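Local coordinates for IPT/TIG domain-containing protein (PDB 3TC9) that is of uncharacterised function but, as a putative lipoprotein joining an immunoglobulin-like domain to a six-bladed beta-propeller, probably serves as an auxiliary nutrient-binding protein, at residues Y355-E360 with E402-D407; H362-L367 with T374-R379; A396-P401 with I415-N420. One frame throughout, in Å; residues are numbered along the deposited sequence.

Interaction 1: residues Y355-E360 with E402-D407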
loop_
_atom_site.group_PDB
_atom_site.type_symbol
_atom_site.label_atom_id
_atom_site.label_comp_id
_atom_site.label_asym_id
_atom_site.label_seq_id
_atom_site.Cartn_x
_atom_site.Cartn_y
_atom_site.Cartn_z
ATOM N N TYR B 355 -15.953 -0.478 -4.691
ATOM C CA TYR B 355 -16.612 0.761 -4.282
ATOM C C TYR B 355 -17.587 1.183 -5.354
ATOM O O TYR B 355 -17.190 1.308 -6.499
ATOM C CB TYR B 355 -15.580 1.873 -4.087
ATOM C CG TYR B 355 -14.770 1.770 -2.815
ATOM C CD1 TYR B 355 -13.847 0.745 -2.635
ATOM C CD2 TYR B 355 -14.855 2.753 -1.828
ATOM C CE1 TYR B 355 -13.042 0.681 -1.500
ATOM C CE2 TYR B 355 -14.051 2.701 -0.690
ATOM C CZ TYR B 355 -13.150 1.656 -0.529
ATOM O OH TYR B 355 -12.370 1.560 0.592
ATOM N N PHE B 356 -18.840 1.424 -5.016
ATOM C CA PHE B 356 -19.776 1.803 -6.070
ATOM C C PHE B 356 -20.758 2.874 -5.605
ATOM O O PHE B 356 -21.037 2.997 -4.407
ATOM C CB PHE B 356 -20.539 0.565 -6.603
ATOM C CG PHE B 356 -21.404 -0.143 -5.601
ATOM C CD1 PHE B 356 -20.872 -1.127 -4.770
ATOM C CD2 PHE B 356 -22.757 0.166 -5.481
ATOM C CE1 PHE B 356 -21.684 -1.808 -3.853
ATOM C CE2 PHE B 356 -23.558 -0.502 -4.552
ATOM C CZ PHE B 356 -23.016 -1.482 -3.750
ATOM N N CYS B 357 -21.309 3.611 -6.576
ATOM C CA CYS B 357 -22.325 4.607 -6.351
ATOM C C CYS B 357 -23.647 3.944 -6.186
ATOM O O CYS B 357 -24.029 3.135 -7.013
ATOM C CB CYS B 357 -22.366 5.601 -7.503
ATOM S SG CYS B 357 -20.892 6.628 -7.627
ATOM N N ASP B 358 -24.351 4.284 -5.109
ATOM C CA ASP B 358 -25.716 3.830 -4.811
ATOM C C ASP B 358 -26.572 5.083 -5.008
ATOM O O ASP B 358 -26.785 5.862 -4.076
ATOM C CB ASP B 358 -25.784 3.246 -3.399
ATOM C CG ASP B 358 -26.969 2.343 -3.120
ATOM O OD1 ASP B 358 -27.655 1.944 -4.089
ATOM O OD2 ASP B 358 -27.187 1.998 -1.927
ATOM N N ARG B 359 -26.921 5.335 -6.289
ATOM C CA ARG B 359 -27.586 6.539 -6.775
ATOM C C ARG B 359 -28.748 7.025 -5.914
ATOM O O ARG B 359 -28.730 8.197 -5.524
ATOM C CB ARG B 359 -28.043 6.360 -8.220
ATOM C CG ARG B 359 -28.331 7.650 -8.950
ATOM C CD ARG B 359 -29.332 7.403 -10.051
ATOM N NE ARG B 359 -29.341 8.495 -11.023
ATOM C CZ ARG B 359 -30.361 9.317 -11.231
ATOM N NH1 ARG B 359 -31.481 9.192 -10.528
ATOM N NH2 ARG B 359 -30.267 10.284 -12.134
ATOM N N GLU B 360 -29.756 6.180 -5.637
ATOM C CA GLU B 360 -30.954 6.671 -4.945
ATOM C C GLU B 360 -30.836 6.623 -3.431
ATOM O O GLU B 360 -31.760 7.050 -2.733
ATOM C CB GLU B 360 -32.230 5.956 -5.406
ATOM C CG GLU B 360 -32.588 6.142 -6.877
ATOM C CD GLU B 360 -32.832 7.555 -7.365
ATOM O OE1 GLU B 360 -33.299 8.413 -6.577
ATOM O OE2 GLU B 360 -32.571 7.794 -8.564
ATOM N N GLU B 402 -23.287 9.062 -9.646
ATOM C CA GLU B 402 -23.401 8.053 -10.694
ATOM C C GLU B 402 -22.064 7.467 -11.097
ATOM O O GLU B 402 -21.900 6.259 -10.992
ATOM C CB GLU B 402 -24.125 8.616 -11.916
ATOM C CG GLU B 402 -25.589 8.905 -11.653
ATOM C CD GLU B 402 -26.316 9.798 -12.639
ATOM O OE1 GLU B 402 -25.664 10.630 -13.310
ATOM O OE2 GLU B 402 -27.560 9.694 -12.703
ATOM N N GLY B 403 -21.129 8.293 -11.566
ATOM C CA GLY B 403 -19.807 7.822 -11.976
ATOM C C GLY B 403 -18.844 7.835 -10.809
ATOM O O GLY B 403 -18.984 8.639 -9.885
ATOM N N ILE B 404 -17.858 6.940 -10.833
ATOM C CA ILE B 404 -16.837 6.862 -9.783
ATOM C C ILE B 404 -15.584 6.228 -10.350
ATOM O O ILE B 404 -15.655 5.234 -11.091
ATOM C CB ILE B 404 -17.328 6.099 -8.497
ATOM C CG1 ILE B 404 -16.330 6.284 -7.295
ATOM C CG2 ILE B 404 -17.609 4.621 -8.781
ATOM C CD1 ILE B 404 -16.725 5.554 -5.950
ATOM N N VAL B 405 -14.430 6.779 -9.982
ATOM C CA VAL B 405 -13.184 6.141 -10.365
ATOM C C VAL B 405 -12.205 6.324 -9.200
ATOM O O VAL B 405 -12.223 7.367 -8.548
ATOM C CB VAL B 405 -12.632 6.601 -11.742
ATOM C CG1 VAL B 405 -12.194 8.066 -11.744
ATOM C CG2 VAL B 405 -11.506 5.688 -12.224
ATOM N N TYR B 406 -11.393 5.294 -8.909
ATOM C CA TYR B 406 -10.350 5.446 -7.912
ATOM C C TYR B 406 -9.042 5.807 -8.662
ATOM O O TYR B 406 -8.703 5.173 -9.668
ATOM C CB TYR B 406 -10.195 4.198 -7.020
ATOM C CG TYR B 406 -9.110 4.357 -5.969
ATOM C CD1 TYR B 406 -9.236 5.289 -4.944
ATOM C CD2 TYR B 406 -7.938 3.606 -6.028
ATOM C CE1 TYR B 406 -8.208 5.498 -4.021
ATOM C CE2 TYR B 406 -6.899 3.812 -5.110
ATOM C CZ TYR B 406 -7.046 4.752 -4.106
ATOM O OH TYR B 406 -6.049 4.963 -3.196
ATOM N N ASP B 407 -8.346 6.859 -8.210
ATOM C CA ASP B 407 -7.080 7.262 -8.808
ATOM C C ASP B 407 -5.954 6.784 -7.889
ATOM O O ASP B 407 -5.738 7.366 -6.832
ATOM C CB ASP B 407 -7.046 8.786 -9.015
ATOM C CG ASP B 407 -5.870 9.290 -9.826
ATOM O OD1 ASP B 407 -4.802 8.632 -9.815
ATOM O OD2 ASP B 407 -6.004 10.343 -10.452
#
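The Arg-359 guanidinium takes carboxylate oxygens at its edge, close to its own plane. On one side NE and NH2 both reach Glu-402 OE2, at 2.7 Å from NE, while NH1 meets OE2 of its chain neighbour Glu-360 at 2.6 Å. The Glu-402 carboxylate lies 28° from the guanidinium plane; its OE2 offers NE the anti lone pair and is met by NH2 nearly along the C-O bond. With CG anti to the backbone N (chi1 -161°) and an extended chain as far as NE, Arg-359 runs alongside Glu-402, both pointing the same way. OE1 of Glu-402 is salt-bridged to Arg-418, so each oxygen of this buried carboxylate faces an arginine. Deeper in, Cys-357 drops its SG between the strands, 3.6 Å from Gly-403 O and 3.7 Å from Ile-404 CB. Ile-404 also brings CD1 to 4.3 Å from Tyr-355 CB, and Phe-413 flanks both residues. No backbone hydrogen bond crosses here: the strand axes pass 6.7 Å apart, and strands 352-358 and 401-407 belong to different sheets. The contact belongs to the interface between adjacent blades of the six-bladed propeller; apolar packing between neighbouring sheets is characteristic of that fold, bordered here by a salt-bridge network.

Interaction 2: residues H362-L367 with T374-R379; sequences HCIRIL and TTFAGR
His-362 and Arg-379 meet through a water, which donates to His-362 O and accepts from Arg-379 N at 2.8 Å. Next, Cys-363 packs its CB against Ala-377 O and its SG against Arg-379 CD, 3.9 Å away. Gly-378 lies against this point, where a CB would run into His-362 O. Ile-364 is bonded through N to Ala-377 O at 2.9 Å; its own O takes Phe-376 N at 2.7 Å and, weakly, Ala-377 N, making a classic beta bulge at Phe-376 and Ala-377. On the other face of the hairpin, Arg-365 folds back at chi2 and chi3 (-76° and -58°), which brings NE to 3.2 Å from Thr-375 OG1, while its guanidinium reaches Asp-358 and Asp-323. A leucine at Arg-365 would probably leave Asp-358 and Asp-323 each short of a cationic mate. Ile-366 N bonds Thr-374 O at 2.9 Å and Thr-374 N bonds Ile-366 O at 3.0 Å, while Ile-366 CG1 lies 3.8 Å from Phe-376 CB. Since Asp-323 also bonds Thr-375 OG1, the chemistry divides by face: buried charge is matched beside Arg-365 and Thr-375, whereas the side of Ile-364, Ile-366 and Phe-376 is mostly hydrocarbon, the Thr-374 hydroxyl beside Ile-366 excepted.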
loop_
_atom_site.group_PDB
_atom_site.type_symbol
_atom_site.label_atom_id
_atom_site.label_comp_id
_atom_site.label_asym_id
_atom_site.label_seq_id
_atom_site.Cartn_x
_atom_site.Cartn_y
_atom_site.Cartn_z
ATOM N N HIS B 362 -27.958 7.981 -2.332
ATOM C CA HIS B 362 -27.044 9.156 -2.341
ATOM C C HIS B 362 -25.743 8.907 -1.561
ATOM O O HIS B 362 -25.292 9.755 -0.782
ATOM C CB HIS B 362 -27.763 10.405 -1.803
ATOM C CG HIS B 362 -29.063 10.638 -2.492
ATOM N ND1 HIS B 362 -29.113 11.199 -3.743
ATOM C CD2 HIS B 362 -30.319 10.315 -2.106
ATOM C CE1 HIS B 362 -30.394 11.235 -4.071
ATOM N NE2 HIS B 362 -31.153 10.716 -3.113
ATOM N N CYS B 363 -25.127 7.760 -1.793
ATOM C CA CYS B 363 -23.899 7.414 -1.069
ATOM C C CYS B 363 -22.994 6.483 -1.889
ATOM O O CYS B 363 -23.347 6.061 -2.999
ATOM C CB CYS B 363 -24.243 6.799 0.288
ATOM S SG CYS B 363 -25.186 5.272 0.181
ATOM N N ILE B 364 -21.799 6.234 -1.349
ATOM C CA ILE B 364 -20.806 5.327 -1.912
ATOM C C ILE B 364 -20.790 4.112 -1.018
ATOM O O ILE B 364 -20.661 4.244 0.209
ATOM C CB ILE B 364 -19.378 5.949 -2.076
ATOM C CG1 ILE B 364 -19.364 7.345 -2.748
ATOM C CG2 ILE B 364 -18.424 4.965 -2.779
ATOM C CD1 ILE B 364 -20.038 7.461 -4.207
ATOM N N ARG B 365 -20.924 2.938 -1.621
ATOM C CA ARG B 365 -20.922 1.675 -0.886
ATOM C C ARG B 365 -19.642 0.910 -1.160
ATOM O O ARG B 365 -18.944 1.216 -2.115
ATOM C CB ARG B 365 -22.152 0.817 -1.257
ATOM C CG ARG B 365 -23.487 1.574 -1.321
ATOM C CD ARG B 365 -24.124 1.936 0.006
ATOM N NE ARG B 365 -24.387 0.786 0.873
ATOM C CZ ARG B 365 -25.488 0.048 0.860
ATOM N NH1 ARG B 365 -26.458 0.305 -0.004
ATOM N NH2 ARG B 365 -25.626 -0.956 1.707
ATOM N N ILE B 366 -19.300 -0.035 -0.286
ATOM C CA ILE B 366 -18.162 -0.926 -0.467
ATOM C C ILE B 366 -18.659 -2.364 -0.431
ATOM O O ILE B 366 -19.310 -2.742 0.521
ATOM C CB ILE B 366 -17.001 -0.738 0.576
ATOM C CG1 ILE B 366 -16.646 0.755 0.834
ATOM C CG2 ILE B 366 -15.772 -1.587 0.195
ATOM C CD1 ILE B 366 -15.891 0.954 2.076
ATOM N N LEU B 367 -18.314 -3.157 -1.451
ATOM C CA LEU B 367 -18.569 -4.590 -1.550
ATOM C C LEU B 367 -17.230 -5.310 -1.446
ATOM O O LEU B 367 -16.373 -5.172 -2.347
ATOM C CB LEU B 367 -19.284 -4.964 -2.859
ATOM C CG LEU B 367 -19.389 -6.471 -3.198
ATOM C CD1 LEU B 367 -20.203 -7.250 -2.137
ATOM C CD2 LEU B 367 -19.982 -6.663 -4.552
ATOM N N THR B 374 -20.922 -2.268 3.035
ATOM C CA THR B 374 -20.883 -1.175 4.014
ATOM C C THR B 374 -21.051 0.155 3.261
ATOM O O THR B 374 -21.086 0.150 2.034
ATOM C CB THR B 374 -19.597 -1.205 4.859
ATOM O OG1 THR B 374 -18.495 -1.144 3.975
ATOM C CG2 THR B 374 -19.486 -2.455 5.769
ATOM N N THR B 375 -21.159 1.289 3.990
ATOM C CA THR B 375 -21.288 2.599 3.376
ATOM C C THR B 375 -20.011 3.362 3.630
ATOM O O THR B 375 -19.551 3.463 4.768
ATOM C CB THR B 375 -22.537 3.302 3.883
ATOM O OG1 THR B 375 -23.637 2.488 3.502
ATOM C CG2 THR B 375 -22.700 4.761 3.333
ATOM N N PHE B 376 -19.429 3.891 2.568
ATOM C CA PHE B 376 -18.187 4.623 2.680
ATOM C C PHE B 376 -18.409 6.099 2.937
ATOM O O PHE B 376 -17.761 6.672 3.822
ATOM C CB PHE B 376 -17.365 4.419 1.390
ATOM C CG PHE B 376 -16.009 5.099 1.328
ATOM C CD1 PHE B 376 -15.039 4.845 2.296
ATOM C CD2 PHE B 376 -15.675 5.922 0.257
ATOM C CE1 PHE B 376 -13.764 5.417 2.197
ATOM C CE2 PHE B 376 -14.405 6.485 0.155
ATOM C CZ PHE B 376 -13.447 6.210 1.109
ATOM N N ALA B 377 -19.296 6.737 2.144
ATOM C CA ALA B 377 -19.469 8.189 2.208
ATOM C C ALA B 377 -20.832 8.599 1.787
ATOM O O ALA B 377 -21.432 7.961 0.936
ATOM C CB ALA B 377 -18.445 8.878 1.310
ATOM N N GLY B 378 -21.305 9.690 2.374
ATOM C CA GLY B 378 -22.618 10.238 2.069
ATOM C C GLY B 378 -23.566 10.048 3.220
ATOM O O GLY B 378 -23.218 9.410 4.223
ATOM N N ARG B 379 -24.785 10.617 3.064
ATOM C CA ARG B 379 -25.872 10.564 4.030
ATOM C C ARG B 379 -25.493 11.264 5.359
ATOM O O ARG B 379 -26.063 10.967 6.392
ATOM C CB ARG B 379 -26.362 9.107 4.268
ATOM C CG ARG B 379 -26.723 8.380 2.983
ATOM C CD ARG B 379 -27.069 6.936 3.222
ATOM N NE ARG B 379 -28.338 6.771 3.942
ATOM C CZ ARG B 379 -29.527 6.673 3.359
ATOM N NH1 ARG B 379 -29.636 6.756 2.042
ATOM N NH2 ARG B 379 -30.616 6.491 4.090
HETATM O O HOH W 1 -25.641 11.797 0.663
#

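Interaction 3: residues A396-P401 with I415-N420. With PO4 (phosphate ion), chain Q.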
loop_
_atom_site.group_PDB
_atom_site.type_symbol
_atom_site.label_atom_id
_atom_site.label_comp_id
_atom_site.label_asym_id
_atom_site.label_seq_id
_atom_site.Cartn_x
_atom_site.Cartn_y
_atom_site.Cartn_z
ATOM N N ALA B 396 -20.727 14.857 4.902
ATOM C CA ALA B 396 -20.834 14.764 3.445
ATOM C C ALA B 396 -22.202 14.278 2.913
ATOM O O ALA B 396 -22.809 13.359 3.464
ATOM C CB ALA B 396 -19.735 13.877 2.898
ATOM N N ARG B 397 -22.678 14.927 1.833
ATOM C CA ARG B 397 -23.876 14.560 1.103
ATOM C C ARG B 397 -23.652 14.686 -0.369
ATOM O O ARG B 397 -22.945 15.592 -0.825
ATOM C CB ARG B 397 -25.065 15.425 1.474
ATOM C CG ARG B 397 -25.767 14.969 2.716
ATOM C CD ARG B 397 -26.203 16.224 3.381
ATOM N NE ARG B 397 -27.637 16.268 3.569
ATOM C CZ ARG B 397 -28.303 17.347 3.954
ATOM N NH1 ARG B 397 -27.672 18.509 4.115
ATOM N NH2 ARG B 397 -29.601 17.283 4.162
ATOM N N PHE B 398 -24.297 13.782 -1.120
ATOM C CA PHE B 398 -24.330 13.727 -2.585
ATOM C C PHE B 398 -25.765 13.803 -3.027
ATOM O O PHE B 398 -26.653 13.613 -2.209
ATOM C CB PHE B 398 -23.698 12.429 -3.112
ATOM C CG PHE B 398 -22.303 12.180 -2.626
ATOM C CD1 PHE B 398 -21.212 12.780 -3.252
ATOM C CD2 PHE B 398 -22.069 11.338 -1.542
ATOM C CE1 PHE B 398 -19.909 12.538 -2.795
ATOM C CE2 PHE B 398 -20.774 11.118 -1.074
ATOM C CZ PHE B 398 -19.701 11.703 -1.717
ATOM N N ASN B 399 -26.003 14.059 -4.300
ATOM C CA ASN B 399 -27.349 14.078 -4.845
ATOM C C ASN B 399 -27.303 13.349 -6.177
ATOM O O ASN B 399 -26.942 13.917 -7.199
ATOM C CB ASN B 399 -27.888 15.495 -4.962
ATOM C CG ASN B 399 -29.367 15.545 -5.141
ATOM O OD1 ASN B 399 -30.024 14.544 -5.454
ATOM N ND2 ASN B 399 -29.912 16.743 -4.992
ATOM N N HIS B 400 -27.633 12.053 -6.126
ATOM C CA HIS B 400 -27.632 11.092 -7.229
ATOM C C HIS B 400 -26.206 10.891 -7.753
ATOM O O HIS B 400 -25.942 11.248 -8.904
ATOM C CB HIS B 400 -28.599 11.522 -8.351
ATOM C CG HIS B 400 -30.050 11.371 -8.012
ATOM N ND1 HIS B 400 -30.988 12.255 -8.489
ATOM C CD2 HIS B 400 -30.678 10.427 -7.268
ATOM C CE1 HIS B 400 -32.158 11.809 -8.055
ATOM N NE2 HIS B 400 -32.018 10.718 -7.305
ATOM N N PRO B 401 -25.250 10.377 -6.921
ATOM C CA PRO B 401 -23.902 10.069 -7.458
ATOM C C PRO B 401 -24.002 8.948 -8.509
ATOM O O PRO B 401 -24.771 8.003 -8.310
ATOM C CB PRO B 401 -23.118 9.632 -6.208
ATOM C CG PRO B 401 -24.134 9.074 -5.305
ATOM C CD PRO B 401 -25.392 9.887 -5.531
ATOM N N ILE B 415 -15.944 11.459 -8.107
ATOM C CA ILE B 415 -17.347 11.049 -8.200
ATOM C C ILE B 415 -18.140 12.018 -9.064
ATOM O O ILE B 415 -18.019 13.230 -8.883
ATOM C CB ILE B 415 -17.976 10.916 -6.773
ATOM C CG1 ILE B 415 -17.211 9.877 -5.917
ATOM C CG2 ILE B 415 -19.484 10.598 -6.780
ATOM C CD1 ILE B 415 -16.863 10.394 -4.640
ATOM N N GLY B 416 -18.973 11.459 -9.952
ATOM C CA GLY B 416 -19.914 12.201 -10.784
ATOM C C GLY B 416 -21.207 12.387 -10.006
ATOM O O GLY B 416 -22.055 11.492 -9.966
ATOM N N ASP B 417 -21.329 13.524 -9.325
ATOM C CA ASP B 417 -22.483 13.873 -8.461
ATOM C C ASP B 417 -23.502 14.611 -9.302
ATOM O O ASP B 417 -23.429 15.835 -9.407
ATOM C CB ASP B 417 -21.986 14.734 -7.287
ATOM C CG ASP B 417 -22.934 14.844 -6.119
ATOM O OD1 ASP B 417 -23.959 14.114 -6.111
ATOM O OD2 ASP B 417 -22.647 15.655 -5.202
ATOM N N ARG B 418 -24.440 13.853 -9.921
ATOM C CA ARG B 418 -25.384 14.318 -10.931
ATOM C C ARG B 418 -26.075 15.652 -10.622
ATOM O O ARG B 418 -25.806 16.602 -11.343
ATOM C CB ARG B 418 -26.425 13.247 -11.308
ATOM C CG ARG B 418 -27.332 13.601 -12.502
ATOM C CD ARG B 418 -26.531 13.849 -13.768
ATOM N NE ARG B 418 -27.351 14.021 -14.969
ATOM C CZ ARG B 418 -27.651 13.048 -15.825
ATOM N NH1 ARG B 418 -27.265 11.802 -15.586
ATOM N NH2 ARG B 418 -28.354 13.313 -16.920
ATOM N N GLU B 419 -26.956 15.733 -9.605
ATOM C CA GLU B 419 -27.748 16.948 -9.359
ATOM C C GLU B 419 -26.936 18.118 -8.844
ATOM O O GLU B 419 -27.413 19.260 -8.900
ATOM C CB GLU B 419 -28.945 16.689 -8.412
ATOM C CG GLU B 419 -29.804 15.456 -8.735
ATOM C CD GLU B 419 -30.227 15.163 -10.168
ATOM O OE1 GLU B 419 -30.383 16.122 -10.961
ATOM O OE2 GLU B 419 -30.472 13.972 -10.476
ATOM N N ASN B 420 -25.718 17.859 -8.343
ATOM C CA ASN B 420 -24.872 18.930 -7.856
ATOM C C ASN B 420 -23.991 19.496 -9.000
ATOM O O ASN B 420 -23.346 20.523 -8.803
ATOM C CB ASN B 420 -24.063 18.450 -6.663
ATOM C CG ASN B 420 -24.963 18.263 -5.485
ATOM O OD1 ASN B 420 -25.952 18.984 -5.307
ATOM N ND2 ASN B 420 -24.699 17.255 -4.698
HETATM P P PO4 Q . -30.561 16.479 -16.407
HETATM O O1 PO4 Q . -30.846 16.746 -14.882
HETATM O O2 PO4 Q . -31.414 15.238 -16.875
HETATM O O3 PO4 Q . -29.045 16.218 -16.641
HETATM O O4 PO4 Q . -30.924 17.712 -17.315
HETATM O O HOH W 2 -28.403 18.786 -3.857
#
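Pro-401 faces Asp-417 as an antiparallel non-hydrogen-bonded pair, CA atoms 4.2 Å apart, and from there the loop runs back past 418-420, with Arg-418 N bonded to His-400 O and Glu-419 N to Asn-399 O at 3.0 Å. Asp-417 has its CG anti to the backbone N (chi1 -163°), which swings the carboxylate beneath the loop. There OD1 uses its syn lone pair to accept Asn-399 N at 2.7 Å. OD2 takes Asn-420 ND2, also at 2.7 Å and almost straight, though from above the carboxylate plane; Arg-424 adds a salt bridge to the same oxygen, so this buried acid is well matched. The carboxylate also stands at the edge of the Phe-398 ring, the two planes 72° apart. Farther round that ring CE1 touches Ile-415 CD1, and Ile-415 CG2 packs on Pro-401 CB at 3.8 Å. All this joins the loop entering strand 401-407 to the end of strand 412-417, its neighbour in the same antiparallel propeller blade. Asn-399 lays its amide across CB and CG of Glu-419, OD1 coming to 3.4 Å from CG, while a water links its ND2 to Asn-420 OD1. Glu-419 bends at chi2, and its OE2 receives His-400 ND1 at 2.7 Å on the anti side. That bond lies near the imidazole plane, with ring and carboxylate 79° apart; beyond it NE2 of His-400 bonds Glu-360, so both ring nitrogens are engaged, which probably fixes the rotation of the ring. Arg-418 points away from the loop and holds O3 of a phosphate, probably from the crystallisation liquor, edge-on through NE and NH2, the latter at 3.0 Å; His-159, Gln-158 and Arg-421 bind the same ion.

Overall arrangement
Following the chain from the N terminus, interaction 1 opens at 355-360 and closes at 402-407, 42 residues on from its nearer end. Nested inside that long loop is interaction 2, the short hairpin of strands 363-367 and 372-376. Interaction 3 opens at 396-401, before interaction 1 has closed, and ends at 415-420, so the two cross; interactions 2 and 3 follow in series. Interaction 2 belongs to the blade of strands 334-341 to 372-376, interaction 3 to the following blade of strands 401-407, 412-417 and 422-428, and interaction 1 joins the two. Probable hydrogen bonds knit them together: Phe-356 O with Arg-365 N, Glu-402 N with Gly-416 O, and His-362 ND1 with His-400 N.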